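Local coordinates for putative uncharacterized protein F9E10.5 (Arabidopsis thaliana, PDB 3AG7) that serves as the J-domain co-chaperone part of an auxilin-like protein required for chloroplast photorelocation movement, which modulates chloroplast actin filaments, at residues A[25-30]-A[55-60]; A[36-41]-A[84-89]. All blocks are in the same frame, centred on the assembly; numbering follows the deposited sequence.

Contact 1 of 2, residues A[25-30]-A[55-60]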
ATOM      1  N   ASN A  25      10.943   0.099  -2.962  1.00 10.85           N
ATOM      2  CA  ASN A  25      11.504   0.589  -1.706  1.00 11.64           C
ATOM      3  C   ASN A  25      10.472   0.571  -0.602  1.00  9.73           C
ATOM      4  O   ASN A  25       9.566   1.397  -0.597  1.00 10.91           O
ATOM      5  CB  ASN A  25      12.049   2.010  -1.872  1.00 11.03           C
ATOM      6  CG  ASN A  25      12.748   2.481  -0.628  1.00 15.58           C
ATOM      7  OD1 ASN A  25      12.160   2.460   0.443  1.00 10.70           O
ATOM      8  ND2 ASN A  25      14.035   2.806  -0.741  1.00 14.40           N
ATOM      9  N   ILE A  26      10.607  -0.357   0.350  1.00  9.69           N
ATOM     10  CA  ILE A  26       9.461  -0.650   1.222  1.00 10.13           C
ATOM     11  C   ILE A  26       9.204   0.519   2.156  1.00 10.08           C
ATOM     12  O   ILE A  26       8.051   0.833   2.476  1.00  7.83           O
ATOM     13  CB  ILE A  26       9.641  -1.973   2.030  1.00  9.49           C
ATOM     14  CG1 ILE A  26       8.347  -2.420   2.739  1.00 12.18           C
ATOM     15  CG2 ILE A  26      10.725  -1.799   3.118  1.00 10.15           C
ATOM     16  CD1 ILE A  26       7.113  -2.561   1.854  1.00 13.51           C
ATOM     17  N   ARG A  27      10.269   1.168   2.604  1.00 10.22           N
ATOM     18  CA  ARG A  27      10.077   2.310   3.495  1.00 10.06           C
ATOM     19  C   ARG A  27       9.453   3.499   2.768  1.00 11.04           C
ATOM     20  O   ARG A  27       8.653   4.259   3.342  1.00 11.00           O
ATOM     21  CB  ARG A  27      11.414   2.718   4.091  1.00  9.02           C
ATOM     22  CG  ARG A  27      11.959   1.701   5.050  1.00  8.95           C
ATOM     23  CD  ARG A  27      13.341   2.156   5.496  1.00  8.49           C
ATOM     24  NE  ARG A  27      13.961   1.224   6.444  1.00 10.20           N
ATOM     25  CZ  ARG A  27      14.785   0.241   6.093  1.00 12.48           C
ATOM     26  NH1 ARG A  27      14.999  -0.036   4.807  1.00 11.77           N
ATOM     27  NH2 ARG A  27      15.353  -0.523   7.027  1.00 15.73           N
ATOM     28  N   SER A  28       9.840   3.705   1.511  1.00  9.95           N
ATOM     29  CA  SER A  28       9.241   4.818   0.728  1.00  9.73           C
ATOM     30  C   SER A  28       7.719   4.663   0.589  1.00 10.09           C
ATOM     31  O   SER A  28       6.969   5.654   0.691  1.00 10.34           O
ATOM     32  CB  SER A  28       9.858   4.894  -0.673  1.00 11.47           C
ATOM     33  OG  SER A  28      11.234   5.289  -0.635  1.00 10.38           O
ATOM     34  N   LEU A  29       7.285   3.430   0.352  1.00 11.50           N
ATOM     35  CA  LEU A  29       5.838   3.122   0.246  1.00  9.30           C
ATOM     36  C   LEU A  29       5.170   3.178   1.615  1.00  8.75           C
ATOM     37  O   LEU A  29       4.180   3.881   1.779  1.00  9.87           O
ATOM     38  CB  LEU A  29       5.615   1.746  -0.363  1.00  9.53           C
ATOM     39  CG  LEU A  29       6.195   1.549  -1.774  1.00 11.33           C
ATOM     40  CD1 LEU A  29       6.077   0.070  -2.165  1.00 11.71           C
ATOM     41  CD2 LEU A  29       5.526   2.491  -2.840  1.00 10.23           C
ATOM     42  N   LEU A  30       5.727   2.483   2.601  1.00  9.14           N
ATOM     43  CA  LEU A  30       5.105   2.441   3.951  1.00  7.57           C
ATOM     44  C   LEU A  30       4.967   3.839   4.616  1.00  9.31           C
ATOM     45  O   LEU A  30       3.937   4.135   5.234  1.00  9.51           O
ATOM     46  CB  LEU A  30       5.857   1.503   4.908  1.00 10.35           C
ATOM     47  CG  LEU A  30       5.832   0.002   4.592  1.00  9.13           C
ATOM     48  CD1 LEU A  30       6.855  -0.758   5.511  1.00 11.82           C
ATOM     49  CD2 LEU A  30       4.396  -0.540   4.724  1.00 14.42           C
ATOM     50  N   ASN A  55      12.963  -5.103  12.589  1.00 14.25           N
ATOM     51  CA  ASN A  55      11.660  -5.476  13.131  0.50 12.97           C
ATOM     52  C   ASN A  55      10.621  -4.379  12.998  1.00 12.82           C
ATOM     53  O   ASN A  55       9.443  -4.688  12.909  1.00 11.94           O
ATOM     54  CB  ASN A  55      11.682  -6.012  14.573  0.50 13.57           C
ATOM     55  CG  ASN A  55      10.268  -6.287  15.108  0.50 14.37           C
ATOM     56  OD1 ASN A  55       9.499  -7.068  14.513  0.50 14.06           O
ATOM     57  ND2 ASN A  55       9.892  -5.597  16.204  0.50 12.99           N
ATOM     58  N   ALA A  56      11.058  -3.113  12.961  1.00 11.45           N
ATOM     59  CA  ALA A  56      10.125  -1.977  12.780  1.00 11.94           C
ATOM     60  C   ALA A  56       9.557  -1.997  11.367  1.00 10.37           C
ATOM     61  O   ALA A  56       8.348  -1.768  11.157  1.00 10.72           O
ATOM     62  CB  ALA A  56      10.827  -0.678  13.040  1.00 13.14           C
ATOM     63  N   VAL A  57      10.415  -2.317  10.406  1.00 10.54           N
ATOM     64  CA  VAL A  57       9.952  -2.435   9.006  1.00 10.17           C
ATOM     65  C   VAL A  57       8.922  -3.560   8.931  1.00  9.83           C
ATOM     66  O   VAL A  57       7.851  -3.386   8.356  1.00  9.83           O
ATOM     67  CB  VAL A  57      11.090  -2.648   8.028  1.00  9.83           C
ATOM     68  CG1 VAL A  57      10.530  -2.854   6.614  1.00 11.11           C
ATOM     69  CG2 VAL A  57      12.042  -1.420   8.067  1.00 13.23           C
ATOM     70  N   ARG A  58       9.276  -4.717   9.478  1.00 10.60           N
ATOM     71  CA  ARG A  58       8.400  -5.884   9.482  1.00 12.04           C
ATOM     72  C   ARG A  58       7.087  -5.626  10.176  1.00 12.48           C
ATOM     73  O   ARG A  58       6.038  -6.118   9.733  1.00 12.91           O
ATOM     74  CB  ARG A  58       9.129  -7.117  10.038  1.00 11.77           C
ATOM     75  CG  ARG A  58      10.308  -7.475   9.180  1.00 13.34           C
ATOM     76  CD  ARG A  58      10.943  -8.824   9.511  1.00 19.48           C
ATOM     77  NE  ARG A  58      11.877  -9.199   8.434  1.00 23.34           N
ATOM     78  CZ  ARG A  58      13.159  -8.842   8.394  1.00 27.17           C
ATOM     79  NH1 ARG A  58      13.705  -8.152   9.398  1.00 26.22           N
ATOM     80  NH2 ARG A  58      13.915  -9.193   7.361  1.00 24.59           N
ATOM     81  N   LYS A  59       7.122  -4.862  11.270  1.00 11.43           N
ATOM     82  CA  LYS A  59       5.887  -4.539  11.932  1.00 10.93           C
ATOM     83  C   LYS A  59       4.956  -3.656  11.089  1.00  9.61           C
ATOM     84  O   LYS A  59       3.722  -3.902  10.992  1.00  9.30           O
ATOM     85  CB  LYS A  59       6.172  -3.889  13.270  1.00 11.40           C
ATOM     86  CG  LYS A  59       4.886  -3.653  14.016  1.00 18.86           C
ATOM     87  CD  LYS A  59       5.182  -3.442  15.463  1.00 29.34           C
ATOM     88  CE  LYS A  59       4.679  -4.624  16.262  1.00 30.69           C
ATOM     89  NZ  LYS A  59       4.275  -4.071  17.563  1.00 28.51           N
ATOM     90  N   SER A  60       5.553  -2.658  10.446  1.00 11.50           N
ATOM     91  CA  SER A  60       4.788  -1.732   9.625  1.00 10.48           C
ATOM     92  C   SER A  60       4.262  -2.460   8.380  1.00 10.75           C
ATOM     93  O   SER A  60       3.133  -2.247   7.928  1.00 10.24           O
ATOM     94  CB  SER A  60       5.666  -0.536   9.256  1.00 10.90           C
ATOM     95  OG  SER A  60       5.761   0.380  10.335  1.00 11.00           O
TER
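The packing of the short helix 26-30 against the first turns of helix 54-68 in this auxilin-like J domain centres on V57, whose two methyls fork between I26 and R27. With V57 CG1 anti to the backbone N (chi1 176°), that branch reaches I26 CG2 at 3.7 Å. V57 CG2, on the backbone N side, lies over one face of the R27 guanidinium, 3.6 Å from R27 NE and equally far from R27 NH2. R27 gets there by an extended chain; its NE bonds to M51 O and its NH2 to I52 O, two hydrogen bonds that probably hold the guanidinium plane in place. One turn on, the fork of L30 rests on S60: L30 CD1 is 3.9 Å from S60 CB, and L30 CD2 is 3.8 Å from S60 O. N25 caps helix 26-30, its OD1 accepting from S28 N at 2.8 Å in a fairly straight bond (162°) whose donor stands above the carbonyl plane. The segment axes approach to 10.9 Å at 46°. Farther along helix 54-68, I26 touches Y61 and L30 touches A64, while helix 80-100 supplies F100 against V57 and L93 and A96 against L29.

Contact 2 of 2, residues A[36-41]-A[84-89]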
ATOM      1  N   ILE A  36      -2.175   7.691  -0.217  1.00 12.25           N
ATOM      2  CA  ILE A  36      -2.846   6.909  -1.272  1.00 13.19           C
ATOM      3  C   ILE A  36      -4.084   6.186  -0.724  1.00 15.78           C
ATOM      4  O   ILE A  36      -5.091   6.027  -1.425  1.00 15.11           O
ATOM      5  CB  ILE A  36      -1.855   5.942  -2.014  1.00 11.99           C
ATOM      6  CG1 ILE A  36      -2.472   5.312  -3.282  1.00 12.70           C
ATOM      7  CG2 ILE A  36      -1.318   4.872  -1.119  1.00  9.74           C
ATOM      8  CD1 ILE A  36      -2.787   6.327  -4.378  1.00 14.32           C
ATOM      9  N   LEU A  37      -4.070   5.806   0.545  1.00 14.92           N
ATOM     10  CA  LEU A  37      -5.236   5.096   1.057  1.00 16.06           C
ATOM     11  C   LEU A  37      -6.434   6.010   1.343  1.00 16.94           C
ATOM     12  O   LEU A  37      -6.276   7.188   1.672  1.00 15.61           O
ATOM     13  CB  LEU A  37      -4.859   4.320   2.313  1.00 15.70           C
ATOM     14  CG  LEU A  37      -3.779   3.250   2.062  1.00 14.69           C
ATOM     15  CD1 LEU A  37      -3.516   2.535   3.318  1.00 15.54           C
ATOM     16  CD2 LEU A  37      -4.242   2.275   0.966  1.00 21.74           C
ATOM     17  N   TRP A  38      -7.634   5.444   1.255  1.00 19.27           N
ATOM     18  CA  TRP A  38      -8.860   6.181   1.575  1.00 20.69           C
ATOM     19  C   TRP A  38      -9.043   6.431   3.072  1.00 22.28           C
ATOM     20  O   TRP A  38      -8.391   5.787   3.900  1.00 22.24           O
ATOM     21  CB  TRP A  38     -10.065   5.410   1.046  1.00 20.38           C
ATOM     22  CG  TRP A  38     -10.125   4.018   1.534  1.00 18.40           C
ATOM     23  CD1 TRP A  38     -10.740   3.557   2.682  1.00 13.52           C
ATOM     24  CD2 TRP A  38      -9.503   2.889   0.935  1.00 15.85           C
ATOM     25  NE1 TRP A  38     -10.538   2.200   2.801  1.00 17.21           N
ATOM     26  CE2 TRP A  38      -9.818   1.765   1.721  1.00 16.97           C
ATOM     27  CE3 TRP A  38      -8.766   2.707  -0.240  1.00 19.29           C
ATOM     28  CZ2 TRP A  38      -9.351   0.476   1.411  1.00 20.47           C
ATOM     29  CZ3 TRP A  38      -8.317   1.433  -0.555  1.00 20.30           C
ATOM     30  CH2 TRP A  38      -8.636   0.329   0.248  1.00 21.42           C
ATOM     31  N   SER A  39      -9.993   7.305   3.417  1.00 23.97           N
ATOM     32  CA  SER A  39     -10.340   7.568   4.826  1.00 24.94           C
ATOM     33  C   SER A  39     -10.754   6.332   5.626  1.00 25.20           C
ATOM     34  O   SER A  39     -11.598   5.558   5.187  1.00 25.64           O
ATOM     35  CB  SER A  39     -11.477   8.604   4.906  1.00 26.07           C
ATOM     36  OG  SER A  39     -11.081   9.662   5.752  1.00 31.22           O
ATOM     37  N   GLY A  40     -10.212   6.180   6.831  1.00 24.84           N
ATOM     38  CA  GLY A  40     -10.681   5.120   7.733  1.00 24.68           C
ATOM     39  C   GLY A  40     -10.332   3.739   7.215  1.00 24.03           C
ATOM     40  O   GLY A  40     -10.947   2.761   7.594  1.00 23.92           O
ATOM     41  N   SER A  41      -9.281   3.658   6.408  1.00 23.46           N
ATOM     42  CA  SER A  41      -8.709   2.368   6.046  1.00 23.48           C
ATOM     43  C   SER A  41      -8.189   1.725   7.319  1.00 23.57           C
ATOM     44  O   SER A  41      -8.135   0.496   7.437  1.00 24.47           O
ATOM     45  CB  SER A  41      -7.575   2.538   5.015  1.00 23.65           C
ATOM     46  OG  SER A  41      -6.538   3.382   5.496  1.00 23.89           O
ATOM     47  N   TYR A  84      -9.902  -2.965  -6.051  1.00 11.27           N
ATOM     48  CA  TYR A  84      -9.021  -2.653  -7.174  1.00 11.92           C
ATOM     49  C   TYR A  84      -7.809  -1.789  -6.781  1.00 12.25           C
ATOM     50  O   TYR A  84      -6.656  -2.158  -7.070  1.00 11.10           O
ATOM     51  CB  TYR A  84      -9.821  -1.985  -8.306  1.00 10.37           C
ATOM     52  CG  TYR A  84      -8.984  -1.685  -9.522  1.00 10.37           C
ATOM     53  CD1 TYR A  84      -8.835  -2.635 -10.546  1.00 13.64           C
ATOM     54  CD2 TYR A  84      -8.220  -0.534  -9.591  1.00  9.77           C
ATOM     55  CE1 TYR A  84      -8.053  -2.346 -11.673  1.00 14.93           C
ATOM     56  CE2 TYR A  84      -7.467  -0.235 -10.703  1.00 12.16           C
ATOM     57  CZ  TYR A  84      -7.354  -1.150 -11.728  1.00 14.17           C
ATOM     58  OH  TYR A  84      -6.532  -0.869 -12.807  1.00 15.10           O
ATOM     59  N   MET A  85      -8.036  -0.682  -6.069  1.00 11.18           N
ATOM     60  CA  MET A  85      -6.955   0.197  -5.663  1.00 11.88           C
ATOM     61  C   MET A  85      -5.982  -0.574  -4.787  1.00 10.96           C
ATOM     62  O   MET A  85      -4.756  -0.485  -4.967  1.00  9.80           O
ATOM     63  CB  MET A  85      -7.543   1.385  -4.878  1.00 13.33           C
ATOM     64  CG  MET A  85      -6.841   2.669  -5.100  1.00 23.12           C
ATOM     65  SD  MET A  85      -7.638   3.935  -4.111  1.00 31.36           S
ATOM     66  CE  MET A  85      -6.534   3.851  -2.707  1.00 26.29           C
ATOM     67  N   ALA A  86      -6.529  -1.337  -3.839  1.00 11.64           N
ATOM     68  CA  ALA A  86      -5.703  -2.100  -2.901  1.00 11.69           C
ATOM     69  C   ALA A  86      -4.843  -3.125  -3.640  1.00 12.98           C
ATOM     70  O   ALA A  86      -3.719  -3.360  -3.275  1.00 10.36           O
ATOM     71  CB  ALA A  86      -6.570  -2.806  -1.883  1.00 14.06           C
ATOM     72  N   GLU A  87      -5.415  -3.783  -4.641  1.00 12.74           N
ATOM     73  CA  GLU A  87      -4.671  -4.803  -5.370  1.00 12.25           C
ATOM     74  C   GLU A  87      -3.433  -4.166  -6.018  1.00 12.92           C
ATOM     75  O   GLU A  87      -2.316  -4.733  -5.975  1.00 12.39           O
ATOM     76  CB  GLU A  87      -5.571  -5.437  -6.434  1.00 15.78           C
ATOM     77  CG  GLU A  87      -4.879  -6.414  -7.374  1.00 16.92           C
ATOM     78  CD  GLU A  87      -5.817  -6.915  -8.486  1.00 26.18           C
ATOM     79  OE1 GLU A  87      -5.570  -6.574  -9.658  1.00 30.21           O
ATOM     80  OE2 GLU A  87      -6.842  -7.570  -8.195  1.00 32.47           O
ATOM     81  N   LYS A  88      -3.600  -2.958  -6.556  1.00 12.04           N
ATOM     82  CA  LYS A  88      -2.438  -2.293  -7.164  1.00 10.36           C
ATOM     83  C   LYS A  88      -1.413  -1.909  -6.121  1.00 11.49           C
ATOM     84  O   LYS A  88      -0.234  -2.078  -6.339  1.00 12.33           O
ATOM     85  CB  LYS A  88      -2.845  -1.081  -7.955  1.00  9.72           C
ATOM     86  CG  LYS A  88      -3.772  -1.403  -9.100  1.00 12.97           C
ATOM     87  CD  LYS A  88      -3.169  -2.410 -10.038  1.00 15.72           C
ATOM     88  CE  LYS A  88      -4.231  -2.846 -11.051  1.00 19.80           C
ATOM     89  NZ  LYS A  88      -3.716  -3.932 -11.923  1.00 26.72           N
ATOM     90  N   VAL A  89      -1.865  -1.363  -4.985  1.00  9.85           N
ATOM     91  CA  VAL A  89      -0.926  -0.952  -3.950  1.00  9.94           C
ATOM     92  C   VAL A  89      -0.231  -2.167  -3.320  1.00 11.58           C
ATOM     93  O   VAL A  89       0.996  -2.176  -3.062  1.00 11.98           O
ATOM     94  CB  VAL A  89      -1.632  -0.095  -2.886  1.00  9.17           C
ATOM     95  CG1 VAL A  89      -0.686   0.206  -1.745  1.00 11.40           C
ATOM     96  CG2 VAL A  89      -2.149   1.216  -3.539  1.00 10.42           C
TER
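The end of M85 on helix 80-100 lies at the edge of the W38 ring, where the loop between helices 26-30 and 54-68 packs on the second long helix of the J domain's antiparallel hairpin (54-68 with 80-100). As modelled, a bend at chi3 of M85 (96°) turns the methyl to the benzene rim, near the ring plane, with M85 CE 3.5 Å from W38 CE3 and 3.7 Å from W38 CZ3; its close approach to I36 O makes the exact placement doubtful. The sulfur makes an edge-on Met-aromatic contact: M85 SD is 5.4 Å from the centroid of the W38 six-membered ring and 81° off its normal. Farther round the rim, W38 CH2 approaches A86 CB at 4.3 Å. One turn along the helix, I36 and V89 lie alongside each other, running in opposite directions, I36 CG1 4.1 Å from V89 CG2. L37 joins less closely; its side chain also touches L68 and W43. The contact gives way to solvent at the type II beta turn W38 to S41, where S39 and G40 are exposed and G40 takes the third position with the positive phi usual there. A weak bond from S41 N to W38 O (3.4 Å) closes the turn, and S41 CB covers the outer part of one indole face. L73 of helix 70-75 and I11 of helix 5-19 extend the apolar surroundings of W38 and M85, respectively. With methyls, an aromatic rim and a thioether as the facing groups, the segments are held by dispersion and shape rather than by directional polar bonds.

Both contacts pack chain N-terminal to helix 54-68 against the hairpin of helices 54-68 and 80-100: contact 1 is made on the first of these helices and contact 2 on the second, each backed by the other helix. Their segments alternate along the chain. Their centres lie about 17 Å apart and their nearest atoms about 6 Å, without touching. Four of the five touching residues in contact 1 are buried, whereas contact 2 lies nearer the centre of the chain yet is only partly buried. Contact 1 joins helix to helix and includes a charged group, a guanidinium with a methyl over one face. Contact 2 joins a loop to a helix through sulfur, aromatic and aliphatic groups.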